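PDB 6SKX: oxidoreductase, putative, which catalyses, as an NADPH-dependent reductive aminase, the reductive amination of carbonyl compounds to amines, with imines as the probable species reduced. Local coordinates for residues A[3-8]-A[26-31]; A[61-66]-A[85-90]. One frame throughout, in Å; residues are numbered along the deposited sequence.

Contact 1 (A[3-8]-A[26-31]); sequences SVSIFG and KVAVWN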
loop_
_atom_site.group_PDB
_atom_site.type_symbol
_atom_site.label_atom_id
_atom_site.label_comp_id
_atom_site.label_asym_id
_atom_site.label_seq_id
_atom_site.Cartn_x
_atom_site.Cartn_y
_atom_site.Cartn_z
ATOM N N SER A 3 31.892 0.317 24.922
ATOM C CA SER A 3 30.694 0.113 25.765
ATOM C C SER A 3 29.467 0.839 25.218
ATOM O O SER A 3 29.608 1.657 24.330
ATOM C CB SER A 3 30.971 0.552 27.164
ATOM O OG SER A 3 30.936 1.957 27.248
ATOM N N VAL A 4 28.314 0.527 25.798
ATOM C CA VAL A 4 27.003 1.133 25.455
ATOM C C VAL A 4 26.062 0.919 26.641
ATOM O O VAL A 4 26.275 -0.007 27.383
ATOM C CB VAL A 4 26.455 0.528 24.154
ATOM C CG1 VAL A 4 25.801 -0.818 24.363
ATOM C CG2 VAL A 4 25.507 1.466 23.456
ATOM N N SER A 5 25.091 1.796 26.829
ATOM C CA SER A 5 24.080 1.646 27.907
ATOM C C SER A 5 22.691 1.796 27.286
ATOM O O SER A 5 22.491 2.805 26.597
ATOM C CB SER A 5 24.311 2.690 28.976
ATOM O OG SER A 5 23.490 2.445 30.068
ATOM N N ILE A 6 21.797 0.819 27.453
ATOM C CA ILE A 6 20.463 0.775 26.770
ATOM C C ILE A 6 19.385 1.027 27.826
ATOM O O ILE A 6 19.421 0.367 28.886
ATOM C CB ILE A 6 20.209 -0.597 26.119
ATOM C CG1 ILE A 6 21.345 -1.063 25.201
ATOM C CG2 ILE A 6 18.852 -0.638 25.437
ATOM C CD1 ILE A 6 21.510 -0.242 23.988
ATOM N N PHE A 7 18.405 1.859 27.512
ATOM C CA PHE A 7 17.189 2.040 28.346
ATOM C C PHE A 7 15.993 1.437 27.609
ATOM O O PHE A 7 15.566 2.013 26.535
ATOM C CB PHE A 7 16.992 3.527 28.655
ATOM C CG PHE A 7 17.795 4.031 29.837
ATOM C CD1 PHE A 7 19.101 4.455 29.681
ATOM C CD2 PHE A 7 17.239 4.095 31.107
ATOM C CE1 PHE A 7 19.839 4.911 30.768
ATOM C CE2 PHE A 7 17.983 4.535 32.195
ATOM C CZ PHE A 7 19.292 4.917 32.025
ATOM N N GLY A 8 15.479 0.319 28.130
ATOM C CA GLY A 8 14.264 -0.340 27.589
ATOM C C GLY A 8 14.530 -1.726 27.022
ATOM O O GLY A 8 15.315 -1.843 26.053
ATOM N N LYS A 26 30.566 -4.049 25.634
ATOM C CA LYS A 26 30.218 -4.093 27.071
ATOM C C LYS A 26 28.840 -3.426 27.128
ATOM O O LYS A 26 28.735 -2.323 26.644
ATOM C CB LYS A 26 31.322 -3.402 27.868
ATOM C CG LYS A 26 31.053 -3.211 29.348
ATOM C CD LYS A 26 32.075 -2.342 30.021
ATOM C CE LYS A 26 31.752 -2.083 31.473
ATOM N NZ LYS A 26 30.895 -0.891 31.631
ATOM N N VAL A 27 27.834 -4.085 27.694
ATOM C CA VAL A 27 26.435 -3.591 27.554
ATOM C C VAL A 27 25.757 -3.549 28.926
ATOM O O VAL A 27 25.708 -4.593 29.621
ATOM C CB VAL A 27 25.621 -4.455 26.574
ATOM C CG1 VAL A 27 24.213 -3.911 26.417
ATOM C CG2 VAL A 27 26.269 -4.564 25.218
ATOM N N ALA A 28 25.285 -2.364 29.303
ATOM C CA ALA A 28 24.431 -2.109 30.483
ATOM C C ALA A 28 22.988 -2.022 29.996
ATOM O O ALA A 28 22.771 -1.472 28.910
ATOM C CB ALA A 28 24.853 -0.820 31.132
ATOM N N VAL A 29 22.039 -2.553 30.757
ATOM C CA VAL A 29 20.602 -2.521 30.377
ATOM C C VAL A 29 19.755 -2.034 31.556
ATOM O O VAL A 29 19.920 -2.508 32.679
ATOM C CB VAL A 29 20.145 -3.910 29.875
ATOM C CG1 VAL A 29 20.980 -4.344 28.689
ATOM C CG2 VAL A 29 20.172 -4.974 30.965
ATOM N N TRP A 30 18.818 -1.159 31.262
ATOM C CA TRP A 30 17.740 -0.724 32.183
ATOM C C TRP A 30 16.419 -1.315 31.664
ATOM O O TRP A 30 15.997 -1.039 30.477
ATOM C CB TRP A 30 17.730 0.813 32.312
ATOM C CG TRP A 30 16.790 1.347 33.346
ATOM C CD1 TRP A 30 17.093 1.696 34.624
ATOM C CD2 TRP A 30 15.380 1.585 33.186
ATOM N NE1 TRP A 30 15.968 2.122 35.281
ATOM C CE2 TRP A 30 14.901 2.072 34.423
ATOM C CE3 TRP A 30 14.483 1.475 32.112
ATOM C CZ2 TRP A 30 13.561 2.416 34.622
ATOM C CZ3 TRP A 30 13.154 1.793 32.311
ATOM C CH2 TRP A 30 12.700 2.259 33.553
ATOM N N ASN A 31 15.804 -2.114 32.530
ATOM C CA ASN A 31 14.634 -2.990 32.291
ATOM C C ASN A 31 13.480 -2.500 33.180
ATOM O O ASN A 31 13.626 -2.616 34.386
ATOM C CB ASN A 31 15.013 -4.449 32.572
ATOM C CG ASN A 31 13.913 -5.462 32.305
ATOM O OD1 ASN A 31 12.750 -5.100 32.095
ATOM N ND2 ASN A 31 14.265 -6.741 32.386
HETATM O O HOH W 1 28.359 -0.452 29.943
#

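Contact 2 (A[61-66]-A[85-90]); sequences IIICLL and KTIINL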
loop_
_atom_site.group_PDB
_atom_site.type_symbol
_atom_site.label_atom_id
_atom_site.label_comp_id
_atom_site.label_asym_id
_atom_site.label_seq_id
_atom_site.Cartn_x
_atom_site.Cartn_y
_atom_site.Cartn_z
ATOM N N ILE A 61 24.523 6.383 25.387
ATOM C CA ILE A 61 23.222 6.002 25.959
ATOM C C ILE A 61 22.212 5.880 24.818
ATOM O O ILE A 61 22.059 6.849 24.106
ATOM C CB ILE A 61 22.866 7.067 27.008
ATOM C CG1 ILE A 61 23.842 6.990 28.192
ATOM C CG2 ILE A 61 21.426 6.934 27.469
ATOM C CD1 ILE A 61 24.026 8.318 28.792
ATOM N N ILE A 62 21.632 4.682 24.620
ATOM C CA ILE A 62 20.629 4.376 23.556
ATOM C C ILE A 62 19.285 4.167 24.254
ATOM O O ILE A 62 19.171 3.301 25.133
ATOM C CB ILE A 62 20.977 3.129 22.725
ATOM C CG1 ILE A 62 22.456 3.035 22.326
ATOM C CG2 ILE A 62 20.062 3.045 21.517
ATOM C CD1 ILE A 62 22.829 3.864 21.167
ATOM N N ILE A 63 18.315 4.995 23.930
ATOM C CA ILE A 63 16.998 4.947 24.606
ATOM C C ILE A 63 15.995 4.356 23.629
ATOM O O ILE A 63 15.881 4.884 22.502
ATOM C CB ILE A 63 16.592 6.359 25.068
ATOM C CG1 ILE A 63 17.726 7.044 25.840
ATOM C CG2 ILE A 63 15.301 6.298 25.867
ATOM C CD1 ILE A 63 17.409 8.459 26.252
ATOM N N CYS A 64 15.242 3.359 24.084
ATOM C CA CYS A 64 14.152 2.710 23.312
ATOM C C CYS A 64 13.000 2.390 24.274
ATOM O O CYS A 64 12.950 1.245 24.757
ATOM C CB CYS A 64 14.682 1.456 22.622
ATOM S SG CYS A 64 13.526 0.762 21.418
ATOM N N LEU A 65 12.151 3.383 24.583
ATOM C CA LEU A 65 11.025 3.238 25.556
ATOM C C LEU A 65 9.685 3.423 24.810
ATOM O O LEU A 65 9.716 3.630 23.567
ATOM C CB LEU A 65 11.223 4.242 26.698
ATOM C CG LEU A 65 12.437 4.015 27.600
ATOM C CD1 LEU A 65 12.657 5.192 28.539
ATOM C CD2 LEU A 65 12.288 2.743 28.411
ATOM N N LEU A 66 8.540 3.268 25.482
ATOM C CA LEU A 66 7.211 3.240 24.785
ATOM C C LEU A 66 6.892 4.622 24.215
ATOM O O LEU A 66 6.428 4.653 23.059
ATOM C CB LEU A 66 6.102 2.752 25.724
ATOM N N LYS A 85 27.654 13.401 28.087
ATOM C CA LYS A 85 27.020 12.175 27.518
ATOM C C LYS A 85 26.503 12.423 26.099
ATOM O O LYS A 85 26.157 13.562 25.764
ATOM C CB LYS A 85 25.832 11.694 28.347
ATOM C CG LYS A 85 26.156 11.344 29.788
ATOM C CD LYS A 85 27.166 10.231 29.930
ATOM C CE LYS A 85 27.607 10.022 31.363
ATOM N NZ LYS A 85 28.519 8.865 31.446
ATOM N N THR A 86 26.507 11.374 25.281
ATOM C CA THR A 86 25.855 11.350 23.955
ATOM C C THR A 86 24.577 10.511 24.044
ATOM O O THR A 86 24.654 9.336 24.359
ATOM C CB THR A 86 26.780 10.805 22.880
ATOM O OG1 THR A 86 27.951 11.619 22.871
ATOM C CG2 THR A 86 26.095 10.775 21.526
ATOM N N ILE A 87 23.431 11.121 23.789
ATOM C CA ILE A 87 22.109 10.449 23.881
ATOM C C ILE A 87 21.607 10.169 22.462
ATOM O O ILE A 87 21.619 11.083 21.604
ATOM C CB ILE A 87 21.176 11.324 24.713
ATOM C CG1 ILE A 87 21.738 11.435 26.136
ATOM C CG2 ILE A 87 19.764 10.786 24.666
ATOM C CD1 ILE A 87 20.903 12.256 27.057
ATOM N N ILE A 88 21.283 8.906 22.206
ATOM C CA ILE A 88 20.603 8.479 20.960
ATOM C C ILE A 88 19.198 8.040 21.357
ATOM O O ILE A 88 19.071 6.975 21.983
ATOM C CB ILE A 88 21.370 7.346 20.258
ATOM C CG1 ILE A 88 22.872 7.638 20.106
ATOM C CG2 ILE A 88 20.686 7.041 18.937
ATOM C CD1 ILE A 88 23.232 8.842 19.251
ATOM N N ASN A 89 18.181 8.849 21.060
ATOM C CA ASN A 89 16.783 8.500 21.423
ATOM C C ASN A 89 16.046 7.920 20.194
ATOM O O ASN A 89 15.822 8.675 19.218
ATOM C CB ASN A 89 16.114 9.709 22.064
ATOM C CG ASN A 89 14.729 9.407 22.590
ATOM O OD1 ASN A 89 14.350 8.243 22.763
ATOM N ND2 ASN A 89 13.987 10.463 22.879
ATOM N N LEU A 90 15.722 6.618 20.238
ATOM C CA LEU A 90 15.020 5.833 19.161
ATOM C C LEU A 90 13.543 5.605 19.522
ATOM O O LEU A 90 12.826 4.868 18.781
ATOM C CB LEU A 90 15.752 4.492 18.966
ATOM C CG LEU A 90 17.228 4.631 18.596
ATOM C CD1 LEU A 90 17.879 3.263 18.415
ATOM C CD2 LEU A 90 17.401 5.454 17.329
#

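Contact 1 (A[3-8]-A[26-31])
CG of Trp30 is anti to the backbone N (chi1 -173°) and CG of Phe7 anti to the carbonyl carbon (chi1 -84°), and with these torsions the two rings come together on one face of the sheet. Phe7 CD2 reaches within 3.5 Å of Trp30 CB and lies above one face of the indole, displaced toward the rim. The phenyl and the five-membered ring of Trp30 have centroids 4.9 Å apart and planes inclined by 30°, so the pair is slid apart with little overlap. Ser3, Lys26, Ser5 and Ala28 share this face of the sheet. Ser5 OG approaches the methyl of Ala28, OG to CB being 3.7 Å, but its hydrogen bond goes to Gly54 O.

Val4, Ile6, Val27 and Val29 occupy the other face. Val4 and Val27 run side by side and point the same way, with CG1 of Val4 3.9 Å from CG2 of Val27, and Phe20 of helix 11-22 packs against Val4, Ile6 and Val27.

Between the faces the strands 3-7 and 26-30 run parallel and are joined by five backbone hydrogen bonds, from Val4 N to Lys26 O through to Gly8 N, which gives its hydrogen to Trp30 O at 2.8 Å. A water accepts from Lys26 NZ and makes a weak bond to Val4 O, already the acceptor for Ala28 N.

Gly8, which leads out of the first strand, has a positive phi at which a side chain would be jammed against the preceding carbonyl oxygen. Together with helix 11-22 the two strands form the first beta-alpha-beta unit of a Rossmann fold, in which Gly8 opens a probable GxGxxG turn and Asn31 binds NADP(+) in this protein.

Contact 2 (A[61-66]-A[85-90])
Ile62 lies alongside Ile88, the two side chains pointing the same way, and its CD1 sits 3.9 Å from Ile88 CB. The second branch of Ile62 serves a different neighbour: CG2, anti to the backbone N while CG1 is beside it (chi1 -43°), reaches forward to Leu90 CD1 at 3.8 Å. On the other face, which holds Ile61, Ile63, Ile87 and Asn89, Ile63 spans two residues of the partner strand. Its CD1, at the end of an extended chain, crosses to Ile87 CG2 at 3.7 Å, while its CB rests 3.7 Å from Asn89 OD1. Near the start of strand 60-63, Ile61 CD1 lies against the aliphatic part of Lys85, 3.8 Å from Lys85 CG.

Four nearly straight backbone hydrogen bonds set this parallel register. Ile61 N donates to Thr86 O and Ile63 N to Ile88 O, while Ile88 N and Leu90 N return bonds to Ile61 O and Ile63 O. The last, 2.9 Å from Leu90 N to Ile63 O, carries the pairing one residue past the end of strand 86-89. Leu90 CB packs on the same carbonyl, 3.6 Å from Ile63 O, and Ile88 O also receives a CA-H...O contact from Ile62 CA at 3.4 Å.

Lys85 NZ forms a salt bridge with Asp59 and bonds to the carbonyls of Ile55 and Ser58, which should hold its methylene chain over Ile61. The amide of Asn89 is held at both ends, OD1 by Thr91 OG1, which also accepts from the NADP(+)-binding Leu65 through its N, and ND2 by Tyr112 OH. Helix 68-75 connects the strands and packs Val71 and Leu75 on Ile63, while strand 3-7 flanks strand 60-63 and strand 111-118 borders strand 86-89.

In the fold
From the N terminus, strand 3-7 leads through helix 11-22 to strand 26-30, where contact 1 closes the first beta-alpha-beta loop. The chain then passes strand 46-47 and helix 51-56 before entering strand 60-63, and contact 2 closes a second such loop around helix 68-75. The two loops follow in series, neither nested nor crossing. They are joined in space because strand 60-63 lies on the side of strand 3-7 away from 26-30: Ser5 O probably accepts from Ile62 N, and Phe7 O from Cys64 N. Four neighbouring parallel strands, in the order 26-30, 3-7, 60-63, 86-89, thus form one continuous parallel part of the sheet in the NADP(+)-binding Rossmann domain.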